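Local coordinates for protein RMD9, mitochondrial (Saccharomyces cerevisiae S288C, PDB 7A9X), which binds the dodecamer element in the 3'-UTRs of mitochondrial mRNAs and takes part in their processing or stability, at residues S438-L443 against N478-A483; R434-Y439 against K466-L471. One frame throughout, in Å; residues are numbered along the deposited sequence.

Contact 1: S438-L443 against N478-A483; sequences SYRILL and NADLSA. With nucleotides of chain B.
Arg440 reaches across to Asp480 between helix 436-445 and helix 478-486, two neighbouring helices that face the bound RNA in this pentatricopeptide repeat (PPR) superhelix. The short segments run nearly side by side, 24° apart, with their axes 9.0 Å from each other at closest approach, a gap bridged by a long side chain meeting a short one. The arginine chain, extended from CG to NE, carries the guanidinium across to the neighbouring helix.

There its NE donates to Asp480 OD1 at 2.6 Å, along a nearly straight N-H line. The bond lies in the guanidinium plane but strikes OD1 from above the carboxylate plane, the two flat groups being turned 62° against each other. This twist goes with an uneven salt bridge: the second bond, NH2 to Asp480 OD2, is weak. The backbone N of Ala477 also donates to OD2, which helps to fix the carboxylate.

Ala479 lays its methyl over one face of the guanidinium, CB being 3.5 Å from Arg440 NH1. At the edge, NH1 donates to O2 of U11 of chain B at 2.8 Å and also pairs with Asp134. Asp480 is thus a second-shell residue that probably holds in place the arginine bonded to the base O2. Further along, Leu443, its CG anti to the backbone N (chi1 176°), turns CD2 onto Ala483 CB at 4.0 Å, and the same methyl of Ala483 abuts Arg440 O.

On the RNA side of helix 478-486, Ala479 CB also touches the sugar of C12 of chain B, while Ser482 OG lies 2.6 Å from OP1 of U13 of chain B.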
loop_
_atom_site.group_PDB
_atom_site.type_symbol
_atom_site.label_atom_id
_atom_site.label_comp_id
_atom_site.label_asym_id
_atom_site.label_seq_id
_atom_site.Cartn_x
_atom_site.Cartn_y
_atom_site.Cartn_z
ATOM N N SER A 438 -10.348 -1.801 15.761
ATOM C CA SER A 438 -11.791 -1.822 15.976
ATOM C C SER A 438 -12.197 -0.850 17.077
ATOM O O SER A 438 -13.135 -0.061 16.911
ATOM C CB SER A 438 -12.246 -3.240 16.318
ATOM O OG SER A 438 -11.572 -3.720 17.471
ATOM N N TYR A 439 -11.497 -0.893 18.212
ATOM C CA TYR A 439 -11.833 -0.005 19.318
ATOM C C TYR A 439 -11.635 1.456 18.939
ATOM O O TYR A 439 -12.378 2.323 19.414
ATOM C CB TYR A 439 -11.003 -0.369 20.550
ATOM C CG TYR A 439 -11.215 -1.794 21.024
ATOM C CD1 TYR A 439 -10.479 -2.843 20.487
ATOM C CD2 TYR A 439 -12.155 -2.089 22.005
ATOM C CE1 TYR A 439 -10.672 -4.148 20.912
ATOM C CE2 TYR A 439 -12.353 -3.392 22.438
ATOM C CZ TYR A 439 -11.608 -4.416 21.888
ATOM O OH TYR A 439 -11.798 -5.711 22.313
ATOM N N ARG A 440 -10.655 1.749 18.081
ATOM C CA ARG A 440 -10.510 3.108 17.568
ATOM C C ARG A 440 -11.706 3.501 16.710
ATOM O O ARG A 440 -12.243 4.605 16.855
ATOM C CB ARG A 440 -9.214 3.236 16.767
ATOM C CG ARG A 440 -7.962 3.336 17.617
ATOM C CD ARG A 440 -6.707 3.297 16.765
ATOM N NE ARG A 440 -5.503 3.463 17.572
ATOM C CZ ARG A 440 -4.266 3.316 17.109
ATOM N NH1 ARG A 440 -4.064 2.992 15.837
ATOM N NH2 ARG A 440 -3.231 3.488 17.920
ATOM N N ILE A 441 -12.140 2.608 15.818
ATOM C CA ILE A 441 -13.244 2.929 14.919
ATOM C C ILE A 441 -14.555 3.018 15.688
ATOM O O ILE A 441 -15.398 3.877 15.403
ATOM C CB ILE A 441 -13.322 1.892 13.784
ATOM C CG1 ILE A 441 -12.019 1.888 12.982
ATOM C CG2 ILE A 441 -14.504 2.188 12.875
ATOM C CD1 ILE A 441 -11.879 0.702 12.064
ATOM N N LEU A 442 -14.750 2.135 16.672
ATOM C CA LEU A 442 -15.969 2.178 17.475
ATOM C C LEU A 442 -16.103 3.510 18.203
ATOM O O LEU A 442 -17.208 4.051 18.327
ATOM C CB LEU A 442 -15.985 1.014 18.466
ATOM C CG LEU A 442 -16.328 -0.360 17.884
ATOM C CD1 LEU A 442 -15.974 -1.465 18.863
ATOM C CD2 LEU A 442 -17.803 -0.428 17.526
ATOM N N LEU A 443 -14.987 4.061 18.685
ATOM C CA LEU A 443 -15.027 5.401 19.263
ATOM C C LEU A 443 -15.291 6.450 18.191
ATOM O O LEU A 443 -16.120 7.348 18.385
ATOM C CB LEU A 443 -13.719 5.702 19.994
ATOM C CG LEU A 443 -13.583 7.113 20.576
ATOM C CD1 LEU A 443 -14.686 7.391 21.586
ATOM C CD2 LEU A 443 -12.214 7.311 21.207
ATOM N N ASN A 478 -1.403 9.158 17.967
ATOM C CA ASN A 478 -2.255 10.171 17.353
ATOM C C ASN A 478 -3.596 9.587 16.923
ATOM O O ASN A 478 -4.639 10.233 17.082
ATOM C CB ASN A 478 -1.546 10.805 16.158
ATOM C CG ASN A 478 -0.509 11.829 16.571
ATOM O OD1 ASN A 478 -0.536 12.347 17.690
ATOM N ND2 ASN A 478 0.407 12.140 15.662
ATOM N N ALA A 479 -3.592 8.367 16.380
ATOM C CA ALA A 479 -4.838 7.765 15.914
ATOM C C ALA A 479 -5.820 7.553 17.058
ATOM O O ALA A 479 -7.038 7.586 16.845
ATOM C CB ALA A 479 -4.556 6.444 15.198
ATOM N N ASP A 480 -5.316 7.338 18.275
ATOM C CA ASP A 480 -6.208 7.208 19.423
ATOM C C ASP A 480 -6.878 8.536 19.751
ATOM O O ASP A 480 -8.091 8.586 19.984
ATOM C CB ASP A 480 -5.432 6.681 20.631
ATOM C CG ASP A 480 -4.907 5.277 20.421
ATOM O OD1 ASP A 480 -5.683 4.420 19.950
ATOM O OD2 ASP A 480 -3.718 5.032 20.710
ATOM N N LEU A 481 -6.106 9.626 19.761
ATOM C CA LEU A 481 -6.681 10.933 20.057
ATOM C C LEU A 481 -7.523 11.452 18.900
ATOM O O LEU A 481 -8.513 12.159 19.125
ATOM C CB LEU A 481 -5.571 11.929 20.399
ATOM C CG LEU A 481 -4.710 11.597 21.620
ATOM C CD1 LEU A 481 -3.629 12.647 21.814
ATOM C CD2 LEU A 481 -5.569 11.471 22.871
ATOM N N SER A 482 -7.148 11.122 17.660
ATOM C CA SER A 482 -7.950 11.529 16.513
ATOM C C SER A 482 -9.348 10.927 16.568
ATOM O O SER A 482 -10.316 11.565 16.139
ATOM C CB SER A 482 -7.250 11.129 15.214
ATOM O OG SER A 482 -6.042 11.848 15.032
ATOM N N ALA A 483 -9.473 9.707 17.096
ATOM C CA ALA A 483 -10.787 9.088 17.228
ATOM C C ALA A 483 -11.636 9.808 18.268
ATOM O O ALA A 483 -12.842 9.991 18.074
ATOM C CB ALA A 483 -10.639 7.610 17.585
ATOM P P U B 11 -9.667 3.995 7.226
ATOM O OP1 U B 11 -10.765 4.912 6.820
ATOM O OP2 U B 11 -8.372 4.046 6.501
ATOM O "O5'" U B 11 -9.374 4.220 8.777
ATOM C "C5'" U B 11 -10.430 4.268 9.722
ATOM C "C4'" U B 11 -9.904 4.321 11.133
ATOM O "O4'" U B 11 -9.266 3.060 11.469
ATOM C "C3'" U B 11 -8.828 5.358 11.408
ATOM O "O3'" U B 11 -9.345 6.662 11.600
ATOM C "C2'" U B 11 -8.127 4.789 12.633
ATOM O "O2'" U B 11 -8.890 5.024 13.806
ATOM C "C1'" U B 11 -8.167 3.291 12.327
ATOM N N1 U B 11 -6.937 2.832 11.647
ATOM C C2 U B 11 -5.791 2.677 12.405
ATOM O O2 U B 11 -5.745 2.899 13.604
ATOM N N3 U B 11 -4.693 2.244 11.704
ATOM C C4 U B 11 -4.629 1.961 10.354
ATOM O O4 U B 11 -3.566 1.584 9.862
ATOM C C5 U B 11 -5.855 2.148 9.642
ATOM C C6 U B 11 -6.940 2.567 10.298
ATOM P P C B 12 -8.879 7.856 10.632
ATOM O OP1 C B 12 -9.703 9.048 10.948
ATOM O OP2 C B 12 -8.839 7.330 9.245
ATOM O "O5'" C B 12 -7.385 8.166 11.093
ATOM C "C5'" C B 12 -7.138 8.863 12.308
ATOM C "C4'" C B 12 -5.788 9.539 12.319
ATOM O "O4'" C B 12 -4.752 8.551 12.576
ATOM C "C3'" C B 12 -5.389 10.265 11.033
ATOM O "O3'" C B 12 -4.717 11.480 11.359
ATOM C "C2'" C B 12 -4.407 9.296 10.376
ATOM O "O2'" C B 12 -3.456 9.911 9.533
ATOM C "C1'" C B 12 -3.746 8.646 11.588
ATOM N N1 C B 12 -3.229 7.291 11.334
ATOM C C2 C B 12 -1.942 6.970 11.776
ATOM O O2 C B 12 -1.278 7.833 12.372
ATOM N N3 C B 12 -1.451 5.731 11.549
ATOM C C4 C B 12 -2.191 4.827 10.909
ATOM N N4 C B 12 -1.658 3.618 10.711
ATOM C C5 C B 12 -3.505 5.125 10.442
ATOM C C6 C B 12 -3.980 6.357 10.674
ATOM P P U B 13 -5.564 12.831 11.578
ATOM O OP1 U B 13 -5.362 13.281 12.978
ATOM O OP2 U B 13 -6.941 12.595 11.075
ATOM O "O5'" U B 13 -4.871 13.885 10.608
ATOM C "C5'" U B 13 -4.679 13.602 9.230
ATOM C "C4'" U B 13 -4.428 14.866 8.449
ATOM O "O4'" U B 13 -5.637 15.669 8.431
ATOM C "C3'" U B 13 -3.366 15.789 9.029
ATOM O "O3'" U B 13 -2.055 15.426 8.625
ATOM C "C2'" U B 13 -3.792 17.163 8.529
ATOM O "O2'" U B 13 -3.362 17.365 7.191
ATOM C "C1'" U B 13 -5.316 17.038 8.534
ATOM N N1 U B 13 -5.938 17.568 9.770
ATOM C C2 U B 13 -5.914 18.932 10.009
ATOM O O2 U B 13 -5.389 19.741 9.262
ATOM N N3 U B 13 -6.527 19.321 11.176
ATOM C C4 U B 13 -7.156 18.513 12.104
ATOM O O4 U B 13 -7.663 19.018 13.108
ATOM C C5 U B 13 -7.148 17.122 11.780
ATOM C C6 U B 13 -6.557 16.712 10.653
#

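Contact 2: R434-Y439 against K466-L471; sequences RTIISY and KKLNEL. With nucleotides of chain B.
Tyr439 presents one ring face to Lys467, whose CB stands 4.0 Å above the plane over its centre in a CH-pi contact. On the opposite face lies the guanidinium of Arg434, a cation-pi partner whose NH1 sits toward the rim, and at the ring edge, in plane, is Thr435 O. The guanidinium in turn carries Tyr439 OH over one of its faces. Side-on, it grips a single oxygen with two nitrogens, the stronger bond running from NH1 to Ser438 OG at 2.8 Å, in the guanidinium plane.

Lys467 follows the ring because its CG is anti to the backbone N (chi1 -169°) and its chain then bends at chi2 (63°), bringing CG to 3.5 Å from Tyr439 CE1 and CE close to Arg434 O. With an alanine in place of Tyr439, a gap is likely to open between Lys467 and Arg434, leaving the lysine methylenes without their ring and the guanidinium without one of its cation-pi partners, Tyr427 being another.

Beside the ring contacts, toward the start of helix 436-445, the packing is aliphatic. Ile436 CG2 fits between two leucines, 3.6 Å from Leu471 CD1 and 3.7 Å from Leu468 CD2, the Leu468 side chain crossing that of Ile436 at about a right angle. Thr435 caps the helix start, its OG1 accepting from Ile437 N and bonding also to Glu401.

The contact therefore joins the beginning of helix 436-445 to the end of helix 454-470, at the two ends of the stretch assigned as repeat PPR8, residues 438-471, with Arg434, Thr435 and Ile436 just before it and helix 401-410 packed against Ile437 and Ser438.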
loop_
_atom_site.group_PDB
_atom_site.type_symbol
_atom_site.label_atom_id
_atom_site.label_comp_id
_atom_site.label_asym_id
_atom_site.label_seq_id
_atom_site.Cartn_x
_atom_site.Cartn_y
_atom_site.Cartn_z
ATOM N N ARG A 434 -9.198 -9.683 18.123
ATOM C CA ARG A 434 -9.369 -8.238 18.162
ATOM C C ARG A 434 -8.029 -7.515 18.129
ATOM O O ARG A 434 -7.046 -7.966 18.723
ATOM C CB ARG A 434 -10.149 -7.836 19.415
ATOM C CG ARG A 434 -11.519 -8.491 19.530
ATOM C CD ARG A 434 -12.432 -8.068 18.388
ATOM N NE ARG A 434 -12.646 -6.624 18.370
ATOM C CZ ARG A 434 -13.584 -5.998 19.074
ATOM N NH1 ARG A 434 -13.705 -4.679 19.000
ATOM N NH2 ARG A 434 -14.401 -6.690 19.859
ATOM N N THR A 435 -7.995 -6.395 17.413
ATOM C CA THR A 435 -6.891 -5.446 17.441
ATOM C C THR A 435 -7.407 -4.107 17.956
ATOM O O THR A 435 -8.605 -3.923 18.187
ATOM C CB THR A 435 -6.259 -5.267 16.057
ATOM O OG1 THR A 435 -7.111 -4.452 15.243
ATOM C CG2 THR A 435 -6.048 -6.609 15.382
ATOM N N ILE A 436 -6.484 -3.157 18.130
ATOM C CA ILE A 436 -6.874 -1.823 18.570
ATOM C C ILE A 436 -7.599 -1.031 17.494
ATOM O O ILE A 436 -8.192 0.007 17.804
ATOM C CB ILE A 436 -5.646 -1.025 19.049
ATOM C CG1 ILE A 436 -4.693 -0.750 17.885
ATOM C CG2 ILE A 436 -4.925 -1.773 20.161
ATOM C CD1 ILE A 436 -3.490 0.089 18.275
ATOM N N ILE A 437 -7.569 -1.493 16.240
ATOM C CA ILE A 437 -8.221 -0.760 15.157
ATOM C C ILE A 437 -9.725 -0.679 15.392
ATOM O O ILE A 437 -10.332 0.388 15.239
ATOM C CB ILE A 437 -7.907 -1.410 13.797
ATOM C CG1 ILE A 437 -6.405 -1.663 13.643
ATOM C CG2 ILE A 437 -8.435 -0.542 12.661
ATOM C CD1 ILE A 437 -5.562 -0.417 13.651
ATOM N N SER A 438 -10.348 -1.801 15.761
ATOM C CA SER A 438 -11.791 -1.822 15.976
ATOM C C SER A 438 -12.197 -0.850 17.077
ATOM O O SER A 438 -13.135 -0.061 16.911
ATOM C CB SER A 438 -12.246 -3.240 16.318
ATOM O OG SER A 438 -11.572 -3.720 17.471
ATOM N N TYR A 439 -11.497 -0.893 18.212
ATOM C CA TYR A 439 -11.833 -0.005 19.318
ATOM C C TYR A 439 -11.635 1.456 18.939
ATOM O O TYR A 439 -12.378 2.323 19.414
ATOM C CB TYR A 439 -11.003 -0.369 20.550
ATOM C CG TYR A 439 -11.215 -1.794 21.024
ATOM C CD1 TYR A 439 -10.479 -2.843 20.487
ATOM C CD2 TYR A 439 -12.155 -2.089 22.005
ATOM C CE1 TYR A 439 -10.672 -4.148 20.912
ATOM C CE2 TYR A 439 -12.353 -3.392 22.438
ATOM C CZ TYR A 439 -11.608 -4.416 21.888
ATOM O OH TYR A 439 -11.798 -5.711 22.313
ATOM N N LYS A 466 -7.920 0.571 27.694
ATOM C CA LYS A 466 -7.715 -0.754 28.270
ATOM C C LYS A 466 -7.110 -1.705 27.245
ATOM O O LYS A 466 -6.119 -2.390 27.525
ATOM C CB LYS A 466 -9.036 -1.305 28.809
ATOM C CG LYS A 466 -9.549 -0.586 30.049
ATOM C CD LYS A 466 -10.897 -1.137 30.495
ATOM C CE LYS A 466 -11.415 -0.414 31.731
ATOM N NZ LYS A 466 -12.748 -0.924 32.161
ATOM N N LYS A 467 -7.687 -1.749 26.040
ATOM C CA LYS A 467 -7.166 -2.637 25.006
ATOM C C LYS A 467 -5.768 -2.226 24.560
ATOM O O LYS A 467 -4.987 -3.075 24.115
ATOM C CB LYS A 467 -8.117 -2.670 23.809
ATOM C CG LYS A 467 -7.805 -3.769 22.801
ATOM C CD LYS A 467 -7.950 -5.149 23.426
ATOM C CE LYS A 467 -7.653 -6.250 22.419
ATOM N NZ LYS A 467 -7.818 -7.606 23.011
ATOM N N LEU A 468 -5.433 -0.938 24.666
ATOM C CA LEU A 468 -4.067 -0.509 24.381
ATOM C C LEU A 468 -3.083 -1.162 25.343
ATOM O O LEU A 468 -2.065 -1.723 24.924
ATOM C CB LEU A 468 -3.964 1.016 24.460
ATOM C CG LEU A 468 -4.595 1.831 23.329
ATOM C CD1 LEU A 468 -4.339 3.316 23.539
ATOM C CD2 LEU A 468 -4.075 1.378 21.974
ATOM N N ASN A 469 -3.381 -1.110 26.643
ATOM C CA ASN A 469 -2.484 -1.705 27.628
ATOM C C ASN A 469 -2.552 -3.227 27.607
ATOM O O ASN A 469 -1.557 -3.891 27.920
ATOM C CB ASN A 469 -2.808 -1.169 29.023
ATOM C CG ASN A 469 -2.640 0.335 29.120
ATOM O OD1 ASN A 469 -1.847 0.932 28.393
ATOM N ND2 ASN A 469 -3.392 0.957 30.020
ATOM N N GLU A 470 -3.706 -3.797 27.246
ATOM C CA GLU A 470 -3.807 -5.248 27.123
ATOM C C GLU A 470 -2.886 -5.773 26.029
ATOM O O GLU A 470 -2.271 -6.835 26.179
ATOM C CB GLU A 470 -5.251 -5.661 26.838
ATOM C CG GLU A 470 -6.193 -5.528 28.019
ATOM C CD GLU A 470 -7.617 -5.909 27.665
ATOM O OE1 GLU A 470 -7.803 -6.698 26.713
ATOM O OE2 GLU A 470 -8.549 -5.414 28.332
ATOM N N LEU A 471 -2.782 -5.043 24.918
ATOM C CA LEU A 471 -1.909 -5.414 23.816
ATOM C C LEU A 471 -0.515 -4.810 23.942
ATOM O O LEU A 471 0.226 -4.769 22.954
ATOM C CB LEU A 471 -2.545 -5.012 22.485
ATOM C CG LEU A 471 -3.900 -5.666 22.212
ATOM C CD1 LEU A 471 -4.397 -5.313 20.823
ATOM C CD2 LEU A 471 -3.811 -7.174 22.385
ATOM P P U B 11 -9.667 3.995 7.226
ATOM O OP1 U B 11 -10.765 4.912 6.820
ATOM O OP2 U B 11 -8.372 4.046 6.501
ATOM O "O5'" U B 11 -9.374 4.220 8.777
ATOM C "C5'" U B 11 -10.430 4.268 9.722
ATOM C "C4'" U B 11 -9.904 4.321 11.133
ATOM O "O4'" U B 11 -9.266 3.060 11.469
ATOM C "C3'" U B 11 -8.828 5.358 11.408
ATOM O "O3'" U B 11 -9.345 6.662 11.600
ATOM C "C2'" U B 11 -8.127 4.789 12.633
ATOM O "O2'" U B 11 -8.890 5.024 13.806
ATOM C "C1'" U B 11 -8.167 3.291 12.327
ATOM N N1 U B 11 -6.937 2.832 11.647
ATOM C C2 U B 11 -5.791 2.677 12.405
ATOM O O2 U B 11 -5.745 2.899 13.604
ATOM N N3 U B 11 -4.693 2.244 11.704
ATOM C C4 U B 11 -4.629 1.961 10.354
ATOM O O4 U B 11 -3.566 1.584 9.862
ATOM C C5 U B 11 -5.855 2.148 9.642
ATOM C C6 U B 11 -6.940 2.567 10.298
ATOM P P U B 10 -5.884 1.678 4.385
ATOM O OP1 U B 10 -6.408 2.911 3.742
ATOM O OP2 U B 10 -4.658 1.758 5.220
ATOM O "O5'" U B 10 -7.055 1.056 5.271
ATOM C "C5'" U B 10 -8.406 1.072 4.828
ATOM C "C4'" U B 10 -9.334 0.579 5.908
ATOM O "O4'" U B 10 -8.930 -0.753 6.306
ATOM C "C3'" U B 10 -9.324 1.387 7.200
ATOM O "O3'" U B 10 -10.219 2.488 7.150
ATOM C "C2'" U B 10 -9.699 0.361 8.265
ATOM O "O2'" U B 10 -11.108 0.220 8.360
ATOM C "C1'" U B 10 -9.111 -0.930 7.692
ATOM N N1 U B 10 -7.806 -1.290 8.295
ATOM C C2 U B 10 -7.809 -2.222 9.316
ATOM O O2 U B 10 -8.828 -2.741 9.734
ATOM N N3 U B 10 -6.571 -2.524 9.827
ATOM C C4 U B 10 -5.359 -2.000 9.427
ATOM O O4 U B 10 -4.327 -2.371 9.986
ATOM C C5 U B 10 -5.440 -1.044 8.364
ATOM C C6 U B 10 -6.631 -0.733 7.846
#

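The two contacts use neighbouring turns of helix 436-445 and share Ser438 and Tyr439; their centres are 10 Å apart. Contact 2 ties this helix to helix 454-470, and contact 1 to the next helix in the chain, 478-486. They touch where Asp480 OD2 comes within 3.4 Å of Leu468 CD1, and again where Leu442 CD1 packs 3.9 Å from Arg434 NH1. Both also converge on one base, since Ile437 CD1 of contact 2 lies 3.3 Å from the same O2 of U11 of chain B that Arg440 binds. Ile437 further touches U10 of chain B, consistent with the aliphatic wedge between successive bases known from PPR proteins.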